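Side-chain contacts in beta-fructofuranosidase (Bifidobacterium adolescentis, PDB 6NOB), which probably hydrolyses terminal beta-D-fructofuranosides such as sucrose, releasing fructose: residues S198-D203 against V272-G277; P283-M288 against R357-V362; L502-H505 against D510-V513. All coordinates share one frame; numbering follows the deposited sequence.

In the fold
Contacts 1 and 2 lie next to each other, their centres 12 Å apart, in the part of the chain that matches the family 32 catalytic domain. They share the sheet in which strands 268-273 and 285-295 are neighbours: Glu273 N is probably hydrogen-bonded to Tyr287 O, 2.7 Å away, and Cys274 packs on Ala286. Contact 1 joins this sheet to strand 190-202 of the preceding one, while contact 2 reaches across strand 337-347, from 285-295 to 357-365; the side chain of Tyr287 is about 5 Å from a bound di(hydroxyethyl)ether. Contact 3 belongs to the C-terminal sandwich; its centre is 54 Å from that of contact 2, on the opposite side of the chain's centre.

Contact 1 (S198-D203 against V272-G277); sequences SAVTVD and VECGMG
Val200 and Val272 meet through their methyl groups, the two side chains crossing at about a right angle. CG2 of Val200 does the touching on one side and CG1 of Val272 on the other, 3.7 Å apart, with CB of Val272 almost as close to the same methyl. In Val200 the other branch, CG1, lies opposite the backbone N across the CA-CB bond (chi1 -179°), and this turns it to the sulfur of Cys274, so that Val200 CG1 and Cys274 SG stand 3.9 Å apart. One valine thus spreads its two branches over two residues of 272-277. Beyond them, Val272 also packs on Tyr220 and Met288, and Cys274 on Pro208, which places the apolar patch between neighbouring sheets.

At the other end of the contact the meeting is polar. Ser198 turns its hydroxyl into the space between its own N and carbonyl carbon (chi1 54°), and OG there receives the N-H of Val272 in a long, bent bond, 3.3 Å from N to OG with an angle of 144° at the hydrogen. The same hydroxyl is hydrogen-bonded to the carbonyl O of Pro270, so this buried serine engages strand 268-273 at two backbone positions. A water lies between the two segments, 2.8 Å from Ala199 O and from Val272 O, near enough to bridge the two carbonyls.

No backbone hydrogen bond links 198-203 to 272-277. Strand 190-202 pairs instead with 216-227, and strand 268-273 with 285-295, each an edge strand and, in chain order, the first of its sheet. Two edge strands joined by side chains and water are consistent with the junction between successive blades of the five-bladed beta-propeller that forms the catalytic domain of family 32 enzymes.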
loop_
_atom_site.group_PDB
_atom_site.type_symbol
_atom_site.label_atom_id
_atom_site.label_comp_id
_atom_site.label_asym_id
_atom_site.label_seq_id
_atom_site.Cartn_x
_atom_site.Cartn_y
_atom_site.Cartn_z
ATOM N N SER A 198 4.657 -7.045 8.527
ATOM C CA SER A 198 5.572 -5.984 8.939
ATOM C C SER A 198 6.983 -6.548 9.122
ATOM O O SER A 198 7.221 -7.750 8.977
ATOM C CB SER A 198 5.083 -5.313 10.224
ATOM O OG SER A 198 4.863 -6.270 11.248
ATOM N N ALA A 199 7.927 -5.661 9.460
ATOM C CA ALA A 199 9.343 -6.008 9.517
ATOM C C ALA A 199 9.988 -5.493 10.797
ATOM O O ALA A 199 9.701 -4.381 11.250
ATOM C CB ALA A 199 10.100 -5.438 8.313
ATOM N N VAL A 200 10.875 -6.307 11.368
ATOM C CA VAL A 200 11.701 -5.913 12.505
ATOM C C VAL A 200 13.141 -6.292 12.187
ATOM O O VAL A 200 13.443 -7.474 11.981
ATOM C CB VAL A 200 11.248 -6.576 13.817
ATOM C CG1 VAL A 200 12.127 -6.114 14.972
ATOM C CG2 VAL A 200 9.789 -6.265 14.100
ATOM N N THR A 201 14.026 -5.295 12.138
ATOM C CA THR A 201 15.442 -5.548 11.899
ATOM C C THR A 201 16.093 -6.065 13.178
ATOM O O THR A 201 15.955 -5.459 14.245
ATOM C CB THR A 201 16.152 -4.279 11.414
ATOM O OG1 THR A 201 16.085 -3.264 12.425
ATOM C CG2 THR A 201 15.514 -3.759 10.131
ATOM N N VAL A 202 16.799 -7.193 13.069
ATOM C CA VAL A 202 17.371 -7.881 14.219
ATOM C C VAL A 202 18.839 -8.195 13.942
ATOM O O VAL A 202 19.307 -8.149 12.805
ATOM C CB VAL A 202 16.607 -9.177 14.566
ATOM C CG1 VAL A 202 15.167 -8.866 14.947
ATOM C CG2 VAL A 202 16.660 -10.153 13.400
ATOM N N ASP A 203 19.564 -8.524 15.013
ATOM C CA ASP A 203 20.930 -9.007 14.891
ATOM C C ASP A 203 20.909 -10.528 14.711
ATOM O O ASP A 203 19.856 -11.132 14.496
ATOM C CB ASP A 203 21.774 -8.554 16.088
ATOM C CG ASP A 203 21.336 -9.179 17.412
ATOM O OD1 ASP A 203 20.447 -10.059 17.431
ATOM O OD2 ASP A 203 21.898 -8.778 18.455
ATOM N N VAL A 272 4.544 -5.203 14.309
ATOM C CA VAL A 272 5.361 -5.391 15.503
ATOM C C VAL A 272 6.167 -4.118 15.733
ATOM O O VAL A 272 6.968 -3.715 14.880
ATOM C CB VAL A 272 6.273 -6.622 15.368
ATOM C CG1 VAL A 272 7.115 -6.815 16.623
ATOM C CG2 VAL A 272 5.444 -7.868 15.097
ATOM N N GLU A 273 5.953 -3.482 16.882
ATOM C CA GLU A 273 6.586 -2.214 17.223
ATOM C C GLU A 273 7.494 -2.426 18.423
ATOM O O GLU A 273 7.044 -2.908 19.466
ATOM C CB GLU A 273 5.542 -1.143 17.535
ATOM C CG GLU A 273 6.134 0.140 18.097
ATOM C CD GLU A 273 7.121 0.795 17.149
ATOM O OE1 GLU A 273 6.861 0.795 15.926
ATOM O OE2 GLU A 273 8.157 1.305 17.628
ATOM N N CYS A 274 8.763 -2.048 18.286
ATOM C CA CYS A 274 9.740 -2.310 19.330
ATOM C C CYS A 274 10.255 -1.054 20.012
ATOM O O CYS A 274 10.955 -1.171 21.022
ATOM C CB CYS A 274 10.926 -3.101 18.755
ATOM S SG CYS A 274 10.482 -4.754 18.218
ATOM N N GLY A 275 9.919 0.132 19.506
ATOM C CA GLY A 275 10.524 1.355 19.994
ATOM C C GLY A 275 9.647 2.227 20.870
ATOM O O GLY A 275 9.942 3.413 21.045
ATOM N N MET A 276 8.581 1.667 21.438
ATOM C CA MET A 276 7.693 2.439 22.295
ATOM C C MET A 276 8.147 2.390 23.754
ATOM O O MET A 276 9.013 1.604 24.144
ATOM C CB MET A 276 6.255 1.937 22.179
ATOM C CG MET A 276 5.563 2.317 20.891
ATOM S SD MET A 276 3.826 1.839 20.884
ATOM C CE MET A 276 3.964 0.059 20.963
ATOM N N GLY A 277 7.539 3.255 24.564
ATOM C CA GLY A 277 7.838 3.331 25.979
ATOM C C GLY A 277 6.635 3.745 26.803
ATOM O O GLY A 277 5.505 3.747 26.303
HETATM O O HOH W 1 7.124 -3.545 12.109
#

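Contact 2 (P283-M288 against R357-V362); sequences PDRAYM and RYEGPV
The guanidinium of Arg285 lies on that of Arg357 in an offset (parallel-displaced) stack, the centres 3.6 Å apart and the planes only 15° from parallel. The closest pair, Arg285 NE and Arg357 NH2 at 3.3 Å, consists of two donors and is no hydrogen bond. Both side chains run extended through chi2 and then bend at chi3 (76° in Arg285, 69° in Arg357), which lays one flat head over the other although the chains cross at about a right angle. NH2 of Arg285 reaches further back, over CB of Arg357.

Glu359 meets Arg357 at the guanidinium edge, not over a face. Its OE1 takes two in-plane N-H bonds side-on, from Arg357 NH2 through the syn lone pair and from Arg357 NE, 2.9 Å from Glu359 OE1, the latter reaching it from above the carboxylate plane. Ser345 OG is hydrogen-bonded to the same OE1 and also to NE of Arg285, so a single hydroxyl of the intervening strand 337-347 ties both sides together. Further along strand 285-295, CE2 of Tyr287 approaches Glu359 CD at 4.3 Å, and a water links OE2 to the tyrosine hydroxyl, which is also bonded to Asp282 N.

Two like charges are therefore stacked, and the carboxylate of Glu359 probably makes this tolerable. Its salt bridge probably offsets the charge of Arg357, while Glu359 OE1, 4.5 Å from Arg285 NE and well out of that guanidinium plane, can act on Arg285 by charge only.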
loop_
_atom_site.group_PDB
_atom_site.type_symbol
_atom_site.label_atom_id
_atom_site.label_comp_id
_atom_site.label_asym_id
_atom_site.label_seq_id
_atom_site.Cartn_x
_atom_site.Cartn_y
_atom_site.Cartn_z
ATOM N N PRO A 283 9.418 -2.953 28.758
ATOM C CA PRO A 283 10.529 -2.619 27.852
ATOM C C PRO A 283 11.299 -3.832 27.360
ATOM O O PRO A 283 12.018 -3.725 26.358
ATOM C CB PRO A 283 11.413 -1.698 28.703
ATOM C CG PRO A 283 11.107 -2.085 30.113
ATOM C CD PRO A 283 9.651 -2.464 30.129
ATOM N N ASP A 284 11.169 -4.979 28.023
ATOM C CA ASP A 284 11.814 -6.211 27.595
ATOM C C ASP A 284 10.947 -7.035 26.650
ATOM O O ASP A 284 11.317 -8.166 26.320
ATOM C CB ASP A 284 12.197 -7.056 28.813
ATOM C CG ASP A 284 13.173 -6.346 29.732
ATOM O OD1 ASP A 284 14.094 -5.675 29.218
ATOM O OD2 ASP A 284 13.015 -6.455 30.968
ATOM N N ARG A 285 9.813 -6.500 26.201
ATOM C CA ARG A 285 8.926 -7.215 25.295
ATOM C C ARG A 285 8.627 -6.358 24.073
ATOM O O ARG A 285 8.508 -5.134 24.175
ATOM C CB ARG A 285 7.613 -7.606 25.992
ATOM C CG ARG A 285 7.797 -8.474 27.232
ATOM C CD ARG A 285 6.457 -8.869 27.846
ATOM N NE ARG A 285 5.795 -9.928 27.089
ATOM C CZ ARG A 285 6.041 -11.226 27.246
ATOM N NH1 ARG A 285 6.938 -11.631 28.134
ATOM N NH2 ARG A 285 5.393 -12.119 26.511
ATOM N N ALA A 286 8.523 -7.009 22.918
ATOM C CA ALA A 286 8.039 -6.370 21.704
ATOM C C ALA A 286 6.532 -6.560 21.599
ATOM O O ALA A 286 5.982 -7.548 22.090
ATOM C CB ALA A 286 8.729 -6.946 20.468
ATOM N N TYR A 287 5.866 -5.610 20.951
ATOM C CA TYR A 287 4.412 -5.582 20.915
ATOM C C TYR A 287 3.903 -5.657 19.482
ATOM O O TYR A 287 4.465 -5.036 18.576
ATOM C CB TYR A 287 3.881 -4.331 21.622
ATOM C CG TYR A 287 3.985 -4.458 23.123
ATOM C CD1 TYR A 287 5.174 -4.166 23.781
ATOM C CD2 TYR A 287 2.909 -4.913 23.877
ATOM C CE1 TYR A 287 5.283 -4.298 25.155
ATOM C CE2 TYR A 287 3.005 -5.049 25.251
ATOM C CZ TYR A 287 4.194 -4.741 25.884
ATOM O OH TYR A 287 4.298 -4.875 27.250
ATOM N N MET A 288 2.832 -6.430 19.296
ATOM C CA MET A 288 2.255 -6.717 17.989
ATOM C C MET A 288 0.766 -6.402 18.032
ATOM O O MET A 288 0.046 -6.918 18.896
ATOM C CB MET A 288 2.486 -8.186 17.603
ATOM C CG MET A 288 1.697 -8.674 16.386
ATOM S SD MET A 288 1.598 -10.481 16.263
ATOM C CE MET A 288 3.316 -10.940 16.038
ATOM N N ARG A 357 2.125 -13.509 23.790
ATOM C CA ARG A 357 1.135 -13.447 24.857
ATOM C C ARG A 357 0.018 -12.483 24.475
ATOM O O ARG A 357 0.282 -11.339 24.097
ATOM C CB ARG A 357 1.810 -12.998 26.153
ATOM C CG ARG A 357 0.931 -13.007 27.384
ATOM C CD ARG A 357 1.745 -12.592 28.602
ATOM N NE ARG A 357 2.128 -11.183 28.545
ATOM C CZ ARG A 357 3.086 -10.636 29.288
ATOM N NH1 ARG A 357 3.771 -11.384 30.144
ATOM N NH2 ARG A 357 3.361 -9.343 29.175
ATOM N N TYR A 358 -1.227 -12.948 24.573
ATOM C CA TYR A 358 -2.364 -12.091 24.261
ATOM C C TYR A 358 -2.560 -11.062 25.368
ATOM O O TYR A 358 -2.672 -11.413 26.546
ATOM C CB TYR A 358 -3.630 -12.928 24.077
ATOM C CG TYR A 358 -4.862 -12.114 23.740
ATOM C CD1 TYR A 358 -4.779 -11.009 22.904
ATOM C CD2 TYR A 358 -6.109 -12.452 24.258
ATOM C CE1 TYR A 358 -5.897 -10.259 22.594
ATOM C CE2 TYR A 358 -7.236 -11.706 23.953
ATOM C CZ TYR A 358 -7.122 -10.610 23.121
ATOM O OH TYR A 358 -8.232 -9.859 22.810
ATOM N N GLU A 359 -2.600 -9.786 24.986
ATOM C CA GLU A 359 -2.698 -8.688 25.937
ATOM C C GLU A 359 -4.069 -8.025 25.956
ATOM O O GLU A 359 -4.255 -7.043 26.683
ATOM C CB GLU A 359 -1.625 -7.634 25.633
ATOM C CG GLU A 359 -0.196 -8.160 25.655
ATOM C CD GLU A 359 0.446 -8.045 27.025
ATOM O OE1 GLU A 359 1.521 -8.643 27.236
ATOM O OE2 GLU A 359 -0.126 -7.354 27.896
ATOM N N GLY A 360 -5.031 -8.527 25.187
ATOM C CA GLY A 360 -6.328 -7.903 25.093
ATOM C C GLY A 360 -6.377 -6.887 23.970
ATOM O O GLY A 360 -5.366 -6.594 23.322
ATOM N N PRO A 361 -7.563 -6.336 23.706
ATOM C CA PRO A 361 -7.683 -5.289 22.679
ATOM C C PRO A 361 -7.141 -3.963 23.190
ATOM O O PRO A 361 -7.668 -3.388 24.145
ATOM C CB PRO A 361 -9.193 -5.221 22.421
ATOM C CG PRO A 361 -9.805 -5.671 23.709
ATOM C CD PRO A 361 -8.871 -6.723 24.261
ATOM N N VAL A 362 -6.077 -3.476 22.547
ATOM C CA VAL A 362 -5.541 -2.165 22.904
ATOM C C VAL A 362 -6.489 -1.062 22.450
ATOM O O VAL A 362 -6.504 0.032 23.028
ATOM C CB VAL A 362 -4.128 -1.985 22.312
ATOM C CG1 VAL A 362 -4.189 -1.860 20.799
ATOM C CG2 VAL A 362 -3.432 -0.778 22.924
HETATM O O HOH W 2 2.463 -5.613 28.730
#

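Contact 3 (L502-H505 against D510-V513); sequences LAVH and DMVV
Val513 meets Leu502 and Val504 in the apolar part of the contact, while Val504 also reaches Met511. The two methyls of Val513 divide the work. With chi1 at 168°, CG1 is swung away from the backbone N and packs against Leu502, 3.7 Å from Leu502 CB and nearly as close to CD1, the two side chains crossing at about a right angle. CG2 faces CG2 of Val504 at 3.6 Å and also touches the carbonyl O of Ala503. The other branch of Val504, CG1, rests against CB of Met511, beyond which the methionine chain runs on extended. Val504, Met511 and Val513 all lean on strand 624-632, through Val627, Ile624 and Ala629.

Backbone hydrogen bonds form the second group. His505 and Val512 are an antiparallel hydrogen-bonded pair: His505 N donates to Val512 O at 3.1 Å, and Val512 N to His505 O at 2.9 Å. The CB atoms of the pair are set toward the same face of the sheet. At the margin Asp510 makes a salt bridge with Arg617 of the adjoining strand 614-620.

The contact thus combines a backbone clasp in hairpin 505-507/510-515, whose first strand is an edge of its sheet, with a hydrophobic patch turned toward the other sheet of the sandwich. Across the segments the side chains contribute aliphatic packing, while the two backbone bonds set the direction and register of the pairing.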
loop_
_atom_site.group_PDB
_atom_site.type_symbol
_atom_site.label_atom_id
_atom_site.label_comp_id
_atom_site.label_asym_id
_atom_site.label_seq_id
_atom_site.Cartn_x
_atom_site.Cartn_y
_atom_site.Cartn_z
ATOM N N LEU A 502 7.864 26.758 -13.056
ATOM C CA LEU A 502 6.942 26.956 -14.162
ATOM C C LEU A 502 6.368 28.362 -14.085
ATOM O O LEU A 502 6.023 28.847 -13.001
ATOM C CB LEU A 502 5.814 25.916 -14.139
ATOM C CG LEU A 502 6.270 24.463 -14.277
ATOM C CD1 LEU A 502 5.099 23.511 -14.091
ATOM C CD2 LEU A 502 6.950 24.251 -15.620
ATOM N N ALA A 503 6.299 29.020 -15.238
ATOM C CA ALA A 503 5.815 30.390 -15.294
ATOM C C ALA A 503 4.329 30.448 -14.966
ATOM O O ALA A 503 3.554 29.568 -15.349
ATOM C CB ALA A 503 6.071 30.988 -16.676
ATOM N N VAL A 504 3.937 31.494 -14.247
ATOM C CA VAL A 504 2.544 31.741 -13.893
ATOM C C VAL A 504 2.080 32.937 -14.708
ATOM O O VAL A 504 2.542 34.064 -14.491
ATOM C CB VAL A 504 2.372 31.995 -12.389
ATOM C CG1 VAL A 504 0.895 32.097 -12.035
ATOM C CG2 VAL A 504 3.060 30.902 -11.580
ATOM N N HIS A 505 1.177 32.701 -15.656
ATOM C CA HIS A 505 0.643 33.795 -16.446
ATOM C C HIS A 505 -0.830 34.005 -16.132
ATOM O O HIS A 505 -1.526 33.119 -15.626
ATOM C CB HIS A 505 0.863 33.565 -17.946
ATOM C CG HIS A 505 1.930 34.443 -18.530
ATOM N ND1 HIS A 505 1.683 35.728 -18.964
ATOM C CD2 HIS A 505 3.255 34.232 -18.715
ATOM C CE1 HIS A 505 2.807 36.266 -19.406
ATOM N NE2 HIS A 505 3.776 35.380 -19.263
ATOM N N ASP A 510 -7.680 34.729 -13.449
ATOM C CA ASP A 510 -7.174 33.374 -13.287
ATOM C C ASP A 510 -5.655 33.369 -13.386
ATOM O O ASP A 510 -5.073 34.042 -14.241
ATOM C CB ASP A 510 -7.759 32.445 -14.355
ATOM C CG ASP A 510 -9.095 31.853 -13.951
ATOM O OD1 ASP A 510 -9.571 32.150 -12.838
ATOM O OD2 ASP A 510 -9.668 31.083 -14.749
ATOM N N MET A 511 -5.018 32.613 -12.500
ATOM C CA MET A 511 -3.598 32.305 -12.613
ATOM C C MET A 511 -3.462 30.930 -13.254
ATOM O O MET A 511 -4.082 29.965 -12.795
ATOM C CB MET A 511 -2.912 32.338 -11.247
ATOM C CG MET A 511 -3.010 33.683 -10.541
ATOM S SD MET A 511 -2.055 33.754 -9.012
ATOM C CE MET A 511 -2.472 35.397 -8.424
ATOM N N VAL A 512 -2.670 30.847 -14.320
ATOM C CA VAL A 512 -2.589 29.650 -15.149
ATOM C C VAL A 512 -1.141 29.185 -15.207
ATOM O O VAL A 512 -0.229 29.995 -15.413
ATOM C CB VAL A 512 -3.142 29.904 -16.565
ATOM C CG1 VAL A 512 -3.033 28.649 -17.416
ATOM C CG2 VAL A 512 -4.587 30.379 -16.496
ATOM N N VAL A 513 -0.937 27.883 -15.023
ATOM C CA VAL A 513 0.370 27.247 -15.142
ATOM C C VAL A 513 0.219 26.040 -16.058
ATOM O O VAL A 513 -0.601 25.153 -15.788
ATOM C CB VAL A 513 0.936 26.820 -13.777
ATOM C CG1 VAL A 513 2.140 25.909 -13.963
ATOM C CG2 VAL A 513 1.313 28.038 -12.951
#